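Local coordinates for ZYG-9 (Caenorhabditis elegans, PDB 2OF3), which organizes microtubules and spindle poles during mitosis and meiosis in one-cell embryos, and is needed for default nucleus positioning in oocytes, at residues K12-E17 with L82-L87; Q38-L43 with S50-L55; K90-R95 with L108-V113; T123-E128 with N157-V162; M171-L176 with E209-P214. One frame throughout, in Å; residues are numbered along the deposited sequence.

Contact 1: K12-E17 with L82-L87; sequences KQRIKE and LSNSDL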
# COMPACT_ATOMS: atom_id res chain seq x y z
N LYS A 12 10.68 5.29 -17.67
CA LYS A 12 9.71 5.62 -18.72
C LYS A 12 9.56 4.50 -19.77
O LYS A 12 8.43 4.24 -20.22
CB LYS A 12 10.08 6.90 -19.50
CG LYS A 12 10.06 8.20 -18.71
CD LYS A 12 10.62 9.37 -19.65
CE LYS A 12 10.74 10.72 -18.86
NZ LYS A 12 11.73 10.69 -17.68
N GLN A 13 10.68 3.88 -20.17
CA GLN A 13 10.70 2.75 -21.08
C GLN A 13 9.99 1.52 -20.46
O GLN A 13 9.25 0.85 -21.16
CB GLN A 13 12.15 2.41 -21.51
CG GLN A 13 12.28 1.21 -22.57
CD GLN A 13 11.63 1.55 -23.93
OE1 GLN A 13 11.50 2.73 -24.26
NE2 GLN A 13 11.15 0.53 -24.67
N ARG A 14 10.17 1.25 -19.17
CA ARG A 14 9.49 0.13 -18.50
C ARG A 14 8.00 0.34 -18.42
O ARG A 14 7.26 -0.63 -18.70
CB ARG A 14 10.07 -0.19 -17.12
CG ARG A 14 11.53 -0.61 -17.19
CD ARG A 14 11.99 -1.11 -15.77
NE ARG A 14 12.12 0.01 -14.81
CZ ARG A 14 13.18 0.77 -14.68
NH1 ARG A 14 14.25 0.61 -15.48
NH2 ARG A 14 13.18 1.73 -13.79
N ILE A 15 7.55 1.56 -18.07
CA ILE A 15 6.13 1.89 -18.03
C ILE A 15 5.50 1.74 -19.42
O ILE A 15 4.44 1.15 -19.58
CB ILE A 15 5.84 3.32 -17.53
CG1 ILE A 15 6.35 3.55 -16.10
CG2 ILE A 15 4.35 3.59 -17.53
CD1 ILE A 15 6.00 2.45 -15.13
N LYS A 16 6.16 2.28 -20.42
CA LYS A 16 5.66 2.15 -21.79
C LYS A 16 5.58 0.69 -22.27
O LYS A 16 4.58 0.31 -22.85
CB LYS A 16 6.56 2.97 -22.71
CG LYS A 16 6.35 2.63 -24.14
CD LYS A 16 7.26 3.46 -24.98
CE LYS A 16 8.46 2.64 -25.37
NZ LYS A 16 9.40 3.57 -26.11
N GLU A 17 6.62 -0.13 -22.01
CA GLU A 17 6.61 -1.55 -22.41
C GLU A 17 5.48 -2.30 -21.73
O GLU A 17 4.86 -3.12 -22.36
CB GLU A 17 7.97 -2.20 -22.14
CG GLU A 17 9.03 -1.68 -23.10
CD GLU A 17 10.40 -2.38 -23.01
OE1 GLU A 17 10.60 -3.27 -22.14
OE2 GLU A 17 11.29 -1.98 -23.84
N LEU A 82 15.32 6.67 -6.88
CA LEU A 82 14.21 7.22 -7.67
C LEU A 82 14.10 6.61 -9.08
O LEU A 82 12.98 6.23 -9.51
CB LEU A 82 14.35 8.74 -7.84
CG LEU A 82 13.81 9.49 -6.65
CD1 LEU A 82 14.32 10.90 -6.82
CD2 LEU A 82 12.20 9.43 -6.57
N SER A 83 15.23 6.54 -9.80
CA SER A 83 15.27 6.04 -11.18
C SER A 83 14.74 4.61 -11.25
O SER A 83 14.17 4.22 -12.25
CB SER A 83 16.70 6.00 -11.70
OG SER A 83 17.19 7.31 -11.93
N ASN A 84 14.95 3.86 -10.17
CA ASN A 84 14.64 2.43 -10.11
C ASN A 84 13.57 2.08 -9.10
O ASN A 84 13.42 0.92 -8.74
CB ASN A 84 15.96 1.63 -9.86
CG ASN A 84 16.88 1.77 -10.99
OD1 ASN A 84 16.64 1.21 -12.09
ND2 ASN A 84 17.90 2.59 -10.82
N SER A 85 12.79 3.08 -8.69
CA SER A 85 11.80 2.92 -7.63
C SER A 85 10.81 1.82 -7.95
O SER A 85 10.46 1.01 -7.06
CB SER A 85 11.03 4.21 -7.36
OG SER A 85 10.14 4.58 -8.45
N ASP A 86 10.36 1.76 -9.19
CA ASP A 86 9.40 0.74 -9.59
C ASP A 86 9.97 -0.68 -9.39
O ASP A 86 9.26 -1.56 -8.93
CB ASP A 86 8.91 1.01 -11.03
CG ASP A 86 10.05 0.96 -12.09
OD1 ASP A 86 11.08 1.66 -11.89
OD2 ASP A 86 9.91 0.23 -13.14
N LEU A 87 11.23 -0.89 -9.70
CA LEU A 87 11.83 -2.24 -9.62
C LEU A 87 12.18 -2.58 -8.21
O LEU A 87 12.07 -3.74 -7.80
CB LEU A 87 13.10 -2.32 -10.49
CG LEU A 87 12.89 -1.98 -11.99
CD1 LEU A 87 14.26 -1.94 -12.76
CD2 LEU A 87 11.95 -3.01 -12.63
O HOH W 1 16.12 2.55 -14.43

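Contact 2: Q38-L43 with S50-L55; sequences QLQTLL and SLMSQL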
# COMPACT_ATOMS: atom_id res chain seq x y z
N GLN A 38 11.40 -11.93 -14.84
CA GLN A 38 11.24 -10.63 -15.52
C GLN A 38 11.91 -9.53 -14.68
O GLN A 38 12.64 -8.68 -15.21
CB GLN A 38 9.74 -10.30 -15.73
CG GLN A 38 9.51 -8.90 -16.32
CD GLN A 38 8.05 -8.64 -16.58
OE1 GLN A 38 7.30 -8.05 -15.69
NE2 GLN A 38 7.58 -9.12 -17.74
N LEU A 39 11.64 -9.52 -13.38
CA LEU A 39 12.26 -8.52 -12.50
C LEU A 39 13.77 -8.59 -12.51
O LEU A 39 14.45 -7.57 -12.59
CB LEU A 39 11.75 -8.66 -11.05
CG LEU A 39 12.32 -7.69 -9.98
CD1 LEU A 39 11.91 -6.31 -10.33
CD2 LEU A 39 11.78 -8.07 -8.60
N GLN A 40 14.31 -9.82 -12.44
CA GLN A 40 15.75 -10.00 -12.49
C GLN A 40 16.40 -9.52 -13.78
O GLN A 40 17.44 -8.94 -13.73
CB GLN A 40 16.01 -11.47 -12.20
CG GLN A 40 17.43 -11.90 -12.24
CD GLN A 40 17.50 -13.37 -11.89
OE1 GLN A 40 16.50 -14.10 -12.01
NE2 GLN A 40 18.67 -13.79 -11.40
N THR A 41 15.78 -9.74 -14.93
CA THR A 41 16.22 -9.17 -16.21
C THR A 41 16.17 -7.66 -16.19
O THR A 41 17.13 -7.02 -16.61
CB THR A 41 15.34 -9.68 -17.37
OG1 THR A 41 15.56 -11.09 -17.51
CG2 THR A 41 15.62 -9.00 -18.71
N LEU A 42 15.08 -7.08 -15.71
CA LEU A 42 14.96 -5.59 -15.70
C LEU A 42 15.98 -4.97 -14.74
O LEU A 42 16.63 -3.95 -15.04
CB LEU A 42 13.53 -5.18 -15.30
CG LEU A 42 12.49 -5.52 -16.37
CD1 LEU A 42 11.08 -5.23 -15.81
CD2 LEU A 42 12.73 -4.75 -17.65
N LEU A 43 16.13 -5.56 -13.57
CA LEU A 43 17.07 -5.02 -12.60
C LEU A 43 18.53 -5.28 -13.03
O LEU A 43 19.43 -4.46 -12.76
CB LEU A 43 16.78 -5.60 -11.18
CG LEU A 43 15.97 -4.81 -10.16
CD1 LEU A 43 15.75 -5.71 -8.89
CD2 LEU A 43 16.62 -3.45 -9.81
N SER A 50 27.28 -7.51 -8.20
CA SER A 50 27.38 -7.82 -6.75
C SER A 50 26.14 -7.47 -5.99
O SER A 50 25.79 -8.19 -5.06
CB SER A 50 28.56 -7.11 -6.08
OG SER A 50 28.43 -5.71 -6.23
N LEU A 51 25.46 -6.37 -6.36
CA LEU A 51 24.09 -6.15 -5.81
C LEU A 51 23.11 -7.21 -6.31
O LEU A 51 22.33 -7.76 -5.53
CB LEU A 51 23.59 -4.74 -6.14
CG LEU A 51 22.23 -4.34 -5.56
CD1 LEU A 51 22.14 -4.52 -4.06
CD2 LEU A 51 21.93 -2.86 -5.94
N MET A 52 23.15 -7.51 -7.61
CA MET A 52 22.29 -8.55 -8.18
C MET A 52 22.42 -9.90 -7.48
O MET A 52 21.40 -10.58 -7.23
CB MET A 52 22.53 -8.71 -9.70
CG MET A 52 21.98 -7.53 -10.57
SD MET A 52 20.19 -7.36 -10.50
CE MET A 52 19.72 -8.80 -11.42
N SER A 53 23.67 -10.32 -7.20
CA SER A 53 23.88 -11.60 -6.48
C SER A 53 23.24 -11.62 -5.13
O SER A 53 22.78 -12.67 -4.71
CB SER A 53 25.37 -11.93 -6.30
OG SER A 53 26.03 -11.73 -7.54
N GLN A 54 23.20 -10.48 -4.44
CA GLN A 54 22.55 -10.44 -3.11
C GLN A 54 21.03 -10.43 -3.24
O GLN A 54 20.33 -11.15 -2.52
CB GLN A 54 23.01 -9.21 -2.30
CG GLN A 54 24.52 -9.20 -1.92
CD GLN A 54 25.02 -7.82 -1.47
OE1 GLN A 54 24.48 -6.76 -1.85
NE2 GLN A 54 26.08 -7.82 -0.68
N LEU A 55 20.55 -9.59 -4.16
CA LEU A 55 19.11 -9.42 -4.40
C LEU A 55 18.46 -10.74 -4.73
O LEU A 55 17.37 -11.01 -4.27
CB LEU A 55 18.87 -8.39 -5.54
CG LEU A 55 19.01 -6.89 -5.20
CD1 LEU A 55 18.77 -6.04 -6.43
CD2 LEU A 55 18.07 -6.49 -4.12

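Contact 3: K90-R95 with L108-V113; sequences KWCTLR and LELCKV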
# COMPACT_ATOMS: atom_id res chain seq x y z
N LYS A 90 9.00 -3.50 -6.41
CA LYS A 90 8.61 -4.88 -6.79
C LYS A 90 9.41 -5.98 -6.04
O LYS A 90 8.85 -7.00 -5.57
CB LYS A 90 8.74 -5.07 -8.30
CG LYS A 90 7.62 -4.39 -9.10
CD LYS A 90 7.92 -4.55 -10.59
CE LYS A 90 6.70 -4.28 -11.41
NZ LYS A 90 6.33 -2.81 -11.29
N TRP A 91 10.72 -5.79 -5.97
CA TRP A 91 11.58 -6.68 -5.18
C TRP A 91 11.12 -6.74 -3.71
O TRP A 91 11.08 -7.81 -3.14
CB TRP A 91 13.03 -6.22 -5.29
CG TRP A 91 13.97 -7.16 -4.58
CD1 TRP A 91 14.56 -8.29 -5.09
CD2 TRP A 91 14.39 -7.07 -3.18
NE1 TRP A 91 15.33 -8.89 -4.11
CE2 TRP A 91 15.25 -8.17 -2.94
CE3 TRP A 91 14.12 -6.15 -2.12
CZ2 TRP A 91 15.88 -8.40 -1.66
CZ3 TRP A 91 14.74 -6.36 -0.85
CH2 TRP A 91 15.61 -7.50 -0.64
N CYS A 92 10.78 -5.60 -3.11
CA CYS A 92 10.21 -5.55 -1.77
C CYS A 92 8.90 -6.34 -1.67
O CYS A 92 8.70 -7.01 -0.66
CB CYS A 92 9.99 -4.08 -1.33
SG CYS A 92 11.56 -3.12 -1.05
N THR A 93 8.03 -6.32 -2.70
CA THR A 93 6.81 -7.11 -2.60
C THR A 93 7.09 -8.61 -2.49
O THR A 93 6.31 -9.33 -1.87
CB THR A 93 5.78 -6.88 -3.78
OG1 THR A 93 6.37 -7.35 -5.00
CG2 THR A 93 5.41 -5.42 -3.93
N LEU A 94 8.19 -9.09 -3.11
CA LEU A 94 8.59 -10.50 -3.03
C LEU A 94 8.92 -10.86 -1.58
O LEU A 94 8.55 -11.96 -1.10
CB LEU A 94 9.80 -10.75 -3.93
CG LEU A 94 9.68 -10.55 -5.44
CD1 LEU A 94 10.97 -10.97 -6.08
CD2 LEU A 94 8.54 -11.34 -6.00
N ARG A 95 9.57 -9.94 -0.88
CA ARG A 95 9.81 -10.04 0.56
C ARG A 95 8.57 -10.02 1.40
O ARG A 95 8.60 -10.56 2.49
CB ARG A 95 10.76 -8.95 1.07
CG ARG A 95 12.08 -8.87 0.32
CD ARG A 95 12.83 -10.21 0.41
NE ARG A 95 13.28 -10.49 -0.94
CZ ARG A 95 13.01 -11.57 -1.64
NH1 ARG A 95 12.37 -12.58 -1.14
NH2 ARG A 95 13.47 -11.64 -2.86
N LEU A 108 10.79 -2.56 5.02
CA LEU A 108 9.87 -1.43 5.19
C LEU A 108 10.60 -0.12 5.30
O LEU A 108 10.10 0.91 4.88
CB LEU A 108 8.93 -1.65 6.38
CG LEU A 108 8.03 -2.88 6.15
CD1 LEU A 108 7.33 -3.09 7.46
CD2 LEU A 108 6.99 -2.61 5.04
N GLU A 109 11.82 -0.16 5.85
CA GLU A 109 12.66 1.03 5.91
C GLU A 109 13.05 1.46 4.53
O GLU A 109 13.01 2.66 4.22
CB GLU A 109 13.90 0.70 6.73
CG GLU A 109 14.94 1.72 6.76
CD GLU A 109 16.17 1.22 7.55
OE1 GLU A 109 16.07 0.21 8.29
OE2 GLU A 109 17.22 1.86 7.43
N LEU A 110 13.41 0.50 3.67
CA LEU A 110 13.65 0.84 2.25
C LEU A 110 12.40 1.41 1.56
O LEU A 110 12.50 2.41 0.84
CB LEU A 110 14.24 -0.33 1.43
CG LEU A 110 14.59 0.00 -0.03
CD1 LEU A 110 15.61 1.19 -0.12
CD2 LEU A 110 15.14 -1.23 -0.73
N CYS A 111 11.23 0.80 1.78
CA CYS A 111 9.99 1.26 1.15
C CYS A 111 9.72 2.69 1.58
O CYS A 111 9.36 3.53 0.76
CB CYS A 111 8.78 0.38 1.55
SG CYS A 111 8.86 -1.28 0.86
N LYS A 112 9.88 2.98 2.87
CA LYS A 112 9.70 4.33 3.42
C LYS A 112 10.59 5.40 2.76
O LYS A 112 10.12 6.47 2.37
CB LYS A 112 9.84 4.31 4.96
CG LYS A 112 9.68 5.66 5.69
CD LYS A 112 8.20 6.03 5.92
CE LYS A 112 8.10 7.37 6.72
NZ LYS A 112 8.66 7.16 8.11
N VAL A 113 11.86 5.09 2.62
CA VAL A 113 12.82 6.01 2.03
C VAL A 113 12.42 6.29 0.58
O VAL A 113 12.46 7.43 0.12
CB VAL A 113 14.24 5.34 2.15
CG1 VAL A 113 15.18 5.74 1.09
CG2 VAL A 113 14.85 5.60 3.56

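Contact 4: T123-E128 with N157-V162; sequences TPMSQE and NVLSDV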
# COMPACT_ATOMS: atom_id res chain seq x y z
N THR A 123 7.89 13.35 -7.80
CA THR A 123 8.01 12.42 -8.92
C THR A 123 6.65 11.78 -9.15
O THR A 123 6.04 11.26 -8.20
CB THR A 123 9.08 11.37 -8.63
OG1 THR A 123 10.35 12.04 -8.61
CG2 THR A 123 9.12 10.31 -9.73
N PRO A 124 6.13 11.82 -10.41
CA PRO A 124 4.83 11.16 -10.60
C PRO A 124 4.94 9.63 -10.46
O PRO A 124 5.95 9.03 -10.87
CB PRO A 124 4.43 11.55 -12.03
CG PRO A 124 5.45 12.52 -12.51
CD PRO A 124 6.67 12.40 -11.66
N MET A 125 3.93 9.00 -9.86
CA MET A 125 3.86 7.54 -9.79
C MET A 125 2.75 7.12 -10.76
O MET A 125 1.62 7.57 -10.58
CB MET A 125 3.49 7.09 -8.37
CG MET A 125 4.60 6.86 -7.43
SD MET A 125 4.03 6.08 -5.91
CE MET A 125 4.43 4.38 -6.14
N SER A 126 3.06 6.32 -11.79
CA SER A 126 2.08 5.85 -12.76
C SER A 126 1.09 4.91 -12.10
O SER A 126 1.34 4.35 -11.03
CB SER A 126 2.81 5.12 -13.90
OG SER A 126 3.51 3.94 -13.42
N GLN A 127 -0.05 4.68 -12.74
CA GLN A 127 -1.03 3.75 -12.23
C GLN A 127 -0.40 2.35 -12.10
O GLN A 127 -0.67 1.61 -11.13
CB GLN A 127 -2.19 3.74 -13.22
CG GLN A 127 -3.34 2.83 -12.88
CD GLN A 127 -4.70 3.32 -13.52
OE1 GLN A 127 -4.73 3.84 -14.67
NE2 GLN A 127 -5.83 3.14 -12.77
N GLU A 128 0.47 2.00 -13.05
CA GLU A 128 1.16 0.73 -13.06
C GLU A 128 2.06 0.55 -11.85
O GLU A 128 2.05 -0.51 -11.26
CB GLU A 128 2.02 0.58 -14.33
CG GLU A 128 1.18 0.41 -15.65
CD GLU A 128 0.58 1.69 -16.17
OE1 GLU A 128 0.96 2.83 -15.77
OE2 GLU A 128 -0.33 1.57 -17.00
N ASN A 157 0.67 6.38 4.64
CA ASN A 157 0.41 7.83 4.80
C ASN A 157 1.21 8.68 3.81
O ASN A 157 0.71 9.69 3.29
CB ASN A 157 0.70 8.30 6.26
CG ASN A 157 -0.36 7.84 7.26
OD1 ASN A 157 -1.47 7.40 6.88
ND2 ASN A 157 -0.02 7.93 8.57
N VAL A 158 2.44 8.28 3.51
CA VAL A 158 3.21 8.96 2.43
C VAL A 158 2.59 8.74 1.03
O VAL A 158 2.39 9.70 0.26
CB VAL A 158 4.71 8.53 2.45
CG1 VAL A 158 5.51 9.24 1.37
CG2 VAL A 158 5.32 8.82 3.86
N LEU A 159 2.24 7.50 0.70
CA LEU A 159 1.61 7.20 -0.57
C LEU A 159 0.28 7.89 -0.75
O LEU A 159 -0.07 8.25 -1.86
CB LEU A 159 1.39 5.67 -0.69
CG LEU A 159 2.63 4.84 -0.98
CD1 LEU A 159 2.40 3.36 -0.62
CD2 LEU A 159 2.97 5.01 -2.46
N SER A 160 -0.49 8.07 0.32
CA SER A 160 -1.77 8.78 0.25
C SER A 160 -1.51 10.20 -0.21
O SER A 160 -2.33 10.77 -0.90
CB SER A 160 -2.45 8.85 1.64
OG SER A 160 -2.80 7.57 2.15
N ASP A 161 -0.40 10.80 0.20
CA ASP A 161 -0.04 12.13 -0.28
C ASP A 161 0.34 12.14 -1.73
O ASP A 161 -0.04 13.05 -2.42
CB ASP A 161 1.12 12.75 0.50
CG ASP A 161 0.71 13.22 1.91
OD1 ASP A 161 -0.51 13.45 2.16
OD2 ASP A 161 1.62 13.38 2.77
N VAL A 162 1.12 11.16 -2.18
CA VAL A 162 1.55 11.05 -3.57
C VAL A 162 0.38 10.69 -4.50
O VAL A 162 0.15 11.37 -5.54
CB VAL A 162 2.64 9.96 -3.71
CG1 VAL A 162 2.99 9.76 -5.15
CG2 VAL A 162 3.89 10.32 -2.90

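Contact 5: M171-L176 with E209-P214; sequences MLLDAL and EKTVAP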
# COMPACT_ATOMS: atom_id res chain seq x y z
N MET A 171 -8.24 0.38 -3.81
CA MET A 171 -7.34 -0.70 -3.35
C MET A 171 -7.61 -0.98 -1.87
O MET A 171 -7.57 -2.13 -1.45
CB MET A 171 -5.87 -0.26 -3.54
CG MET A 171 -5.40 -0.32 -5.08
SD MET A 171 -3.74 0.23 -5.47
CE MET A 171 -3.79 1.86 -4.91
N LEU A 172 -7.87 0.07 -1.08
CA LEU A 172 -8.24 -0.10 0.33
C LEU A 172 -9.58 -0.82 0.45
O LEU A 172 -9.70 -1.72 1.30
CB LEU A 172 -8.29 1.24 1.06
CG LEU A 172 -6.92 1.85 1.28
CD1 LEU A 172 -7.16 3.31 1.53
CD2 LEU A 172 -6.19 1.17 2.48
N LEU A 173 -10.56 -0.50 -0.42
CA LEU A 173 -11.85 -1.25 -0.48
C LEU A 173 -11.64 -2.68 -0.85
O LEU A 173 -12.22 -3.60 -0.23
CB LEU A 173 -12.92 -0.56 -1.37
CG LEU A 173 -13.41 0.83 -0.92
CD1 LEU A 173 -14.24 1.51 -2.02
CD2 LEU A 173 -14.24 0.79 0.45
N ASP A 174 -10.79 -2.91 -1.84
CA ASP A 174 -10.51 -4.28 -2.28
C ASP A 174 -9.90 -5.13 -1.16
O ASP A 174 -10.18 -6.33 -1.02
CB ASP A 174 -9.57 -4.27 -3.48
CG ASP A 174 -9.77 -5.50 -4.38
OD1 ASP A 174 -10.95 -5.76 -4.79
OD2 ASP A 174 -8.77 -6.23 -4.65
N ALA A 175 -9.02 -4.49 -0.40
CA ALA A 175 -8.40 -5.11 0.80
C ALA A 175 -9.39 -5.63 1.81
O ALA A 175 -9.04 -6.46 2.58
CB ALA A 175 -7.46 -4.12 1.46
N LEU A 176 -10.61 -5.12 1.84
CA LEU A 176 -11.65 -5.59 2.75
C LEU A 176 -12.09 -7.00 2.48
O LEU A 176 -12.73 -7.63 3.33
CB LEU A 176 -12.87 -4.66 2.73
CG LEU A 176 -12.59 -3.20 3.06
CD1 LEU A 176 -13.89 -2.40 3.06
CD2 LEU A 176 -11.80 -3.06 4.40
N GLU A 209 -19.85 4.18 1.43
CA GLU A 209 -20.87 3.87 2.47
C GLU A 209 -21.44 2.50 2.30
O GLU A 209 -21.48 1.73 3.25
CB GLU A 209 -21.99 4.91 2.54
CG GLU A 209 -21.54 6.34 2.65
CD GLU A 209 -21.37 7.04 1.27
OE1 GLU A 209 -21.02 6.40 0.25
OE2 GLU A 209 -21.59 8.27 1.23
N LYS A 210 -21.80 2.14 1.07
CA LYS A 210 -22.41 0.86 0.80
C LYS A 210 -21.47 -0.32 0.92
O LYS A 210 -21.88 -1.43 1.30
CB LYS A 210 -23.06 0.87 -0.62
CG LYS A 210 -23.60 -0.49 -1.06
CD LYS A 210 -24.55 -0.38 -2.28
CE LYS A 210 -25.58 -1.58 -2.33
NZ LYS A 210 -26.84 -1.41 -1.43
N THR A 211 -20.20 -0.12 0.53
CA THR A 211 -19.21 -1.17 0.62
C THR A 211 -18.82 -1.43 2.08
O THR A 211 -18.54 -2.58 2.47
CB THR A 211 -17.93 -0.78 -0.18
OG1 THR A 211 -18.33 -0.32 -1.49
CG2 THR A 211 -17.03 -1.96 -0.35
N VAL A 212 -18.78 -0.35 2.85
CA VAL A 212 -18.29 -0.43 4.23
C VAL A 212 -19.40 -0.94 5.19
O VAL A 212 -19.13 -1.71 6.11
CB VAL A 212 -17.65 0.91 4.68
CG1 VAL A 212 -17.44 0.96 6.22
CG2 VAL A 212 -16.30 1.17 3.94
N ALA A 213 -20.64 -0.49 4.96
CA ALA A 213 -21.77 -0.84 5.84
C ALA A 213 -21.86 -2.32 6.29
O ALA A 213 -22.11 -2.55 7.46
CB ALA A 213 -23.14 -0.34 5.26
N PRO A 214 -21.71 -3.32 5.39
CA PRO A 214 -21.80 -4.69 5.89
C PRO A 214 -20.79 -5.05 7.00
O PRO A 214 -21.01 -6.04 7.72
CB PRO A 214 -21.50 -5.55 4.65
CG PRO A 214 -21.95 -4.70 3.51
CD PRO A 214 -21.56 -3.30 3.92

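Contact 1: K12-E17 with L82-L87
The guanidinium of Arg14 has Leu87 over one face and acceptors at its edge: Leu87 CD1 lies 3.5 Å from Arg14 CZ, above the centre of the group, while the carboxylate of Asp86 and the carbonyl oxygen of Ser83 sit near its plane. This is a side-on, two-nitrogen salt bridge in the helical TOG domain, joining helix 10-19 to the junction between helices 78-83 and 85-95. Arg14 NE meets Asp86 OD2 at 2.8 Å with an N-H...O angle of 170°, and Arg14 NH2 meets Asp86 OD1, also at 2.8 Å. Both oxygens use their syn lone pairs, and the two flat groups are only 13° apart, so the paired bonds fix the rotation of the guanidinium. The arginine chain reaches them by bending at chi3 (-71°), which turns the group edge-on to the acid. A weak bond links Arg14 NH2 to Ser83 O at 3.1 Å. Leu39, Leu42 and Leu43 of helix 33-44 pack on Leu87. Asn84, whose ND2 is bonded to Ser80 O, meets the arginine through a water that links the two side chains, 2.9 Å from Arg14 NH1 and 2.7 Å from Asn84 OD1.

Contact 2: Q38-L43 with S50-L55
An antiparallel helical hairpin near the N-terminal end of the TOG domain is closed here, with helices 33-44 and 49-55 running in nearly opposite directions. The evidence is the angle of 164° between the N-to-C directions of the two short segments, whose axes come no closer than 11.2 Å. The CA atoms nearest each other belong to Leu43 and Met52, 7.7 Å apart.

Met52 does most of the spanning. Its chain is bent at chi2 (-64°) and again at chi3 (-71°), which brings the sulfur alongside the backbone of Leu43 and carries the methyl back to Gln40, one helical turn earlier. Met52 SD is 3.7 Å from Leu43 C and 3.9 Å from Leu43 CB. Met52 CE lies 3.2 Å from Gln40 O, a close approach to the carbonyl oxygen, and 3.9 Å from Gln40 CG. What the methionine touches is therefore as much main chain as side chain. Gln40 offers its aliphatic stem and also rests on Phe56.

A second meeting is purely apolar. Leu43 and Leu55 come methyl to methyl, with CD1 of Leu43 3.9 Å from CD1 of Leu55 and the two side chains at about a right angle. Leu39 packs on Leu94 of helix 85-95, and Leu55 O accepts a hydrogen bond from Trp91 NE1 of the same helix, so the hairpin is seated on the next layer of the fold. Antiparallel helix pairs packed by apolar side chains in this way are the building element of HEAT-type alpha solenoids, the architecture of TOG domains.

Contact 3: K90-R95 with L108-V113
Cys92 leaves helix 85-95 with its CB pointing toward helix 101-120, and the contact can be read along this one side chain. CB itself meets Cys111 SG at 3.7 Å. One bond further out, SG is placed beside the backbone N and anti to the carbonyl carbon (chi1 -68°), where it touches two residues. Cys92 SG is 3.8 Å from Cys111 SG, which is van der Waals contact and far beyond the length of a disulfide, so the two cysteines stay separate. The same Cys92 SG packs against one methyl of Leu110, at 4.1 Å from CD2. Leu110 reaches it with CG on the far side of CB from its own backbone N (chi1 -176°).

The nearest CA atoms across the two segments are those of Cys92 and Cys111, 7.4 Å apart. No polar bond joins the segments; the meeting is made by sulfur and carbon alone, among buried residues.

Along helix 85-95, Arg95 lies over Trp91, with its NE above one ring face and offset to the rim, while Arg95 NH1 forms a salt bridge with Glu98 OE2. Around the cysteine pair the helices close in: Leu110 packs on Leu70, and Cys111 on Phe133 and Ile155, so the cysteine contact is buried where helices 85-95 and 101-120 meet helices 60-76, 127-139 and 146-163.

Contact 4: T123-E128 with N157-V162
Met125, in the loop before helix 127-139, packs against helix 146-163 of the TOG domain, an all-helical solenoid. Hydrogen bonds do not span the two segments but are made within or outside them. Ser126, next to Met125, takes the N-cap position of helix 127-139, its side chain capping a backbone N a little further along, and Ser126 OG is also bonded to Glu129 OE1. The start of the helix is thereby fixed immediately after the methionine. On the other segment, Ser160 OG is bonded to Tyr194 OH.

Apolar contacts centred on one methionine sulfur make the meeting itself. Met125 SD lies 3.8 Å from Leu159 CD2 and 3.9 Å from Val162 CG1, so the sulfur bridges two residues on successive turns of helix 146-163. The methionine crosses both side chains at about a right angle. It also rests on Ile118 of helix 101-120 and Val130 of helix 127-139, and so fits among three helices. Its chain runs straight through chi2 (-170°) and then bends at chi3 (99°), which folds the methyl over the leucine: Met125 CE meets Leu159 CD2 at 4.0 Å. Closer to the backbone, Met125 CG meets Val162 CG1, likewise at 4.0 Å.

Contact 5: M171-L176 with E209-P214
Apolar carbon contacts make up the direct meeting between Leu173 and Leu176 on one side and Thr211 and Val212 on the other. Leu173 is central: its CD2 touches Thr211 CG2 at 4.0 Å and Thr211 CB at 4.1 Å, and the same methyl lies 4.1 Å from Val212 CG2. One branch of the leucine thus fits against two consecutive residues of helix 208-212. Leu176 joins more loosely, its CD1 4.4 Å from Val212 CG2, so that one valine methyl is shared between the two leucines. The nearest CA atoms across the two segments, those of Leu173 and Thr211, are 7.4 Å apart.

The polar end of the threonine is turned to another partner. With chi1 at -49°, Thr211 sets OG1 beside its own backbone N, where it is hydrogen-bonded to Ser207 O one turn earlier, and presents CG2 to Leu173.

Val212 packs further on Ala227 and Val230 of helix 221-238, while Leu172 of the other segment meets helix 181-198, so the contact belongs to the stacked helices of the C-terminal half of the TOG solenoid. Chemically, its hold probably comes from dispersion and from partly burying apolar carbons. Such forces have little directionality, and the fit probably depends on shape, with Thr211 behaving as an apolar residue across the interface.

From the N terminus, contact 1 closes the longest loop, bringing helix 10-19 onto residues 82-87. Contact 2, a short hairpin between 38-43 and 50-55, lies wholly within that loop and touches contact 1, Leu42 packing on Arg14. The remaining loops follow in series and none cross. Contact 3 opens just after contact 1 ends and ties helix 85-95 to helix 101-120. Contact 4 reaches back to the N-terminal helix, where Ile15 packs on Ser126, and meets contact 3 through Lys112 and Val158. Contact 5 joins helix 165-174 to helix 208-212 at the far end, its centre about 37 Å from that of contact 2, so the set tracks the elongated solenoid.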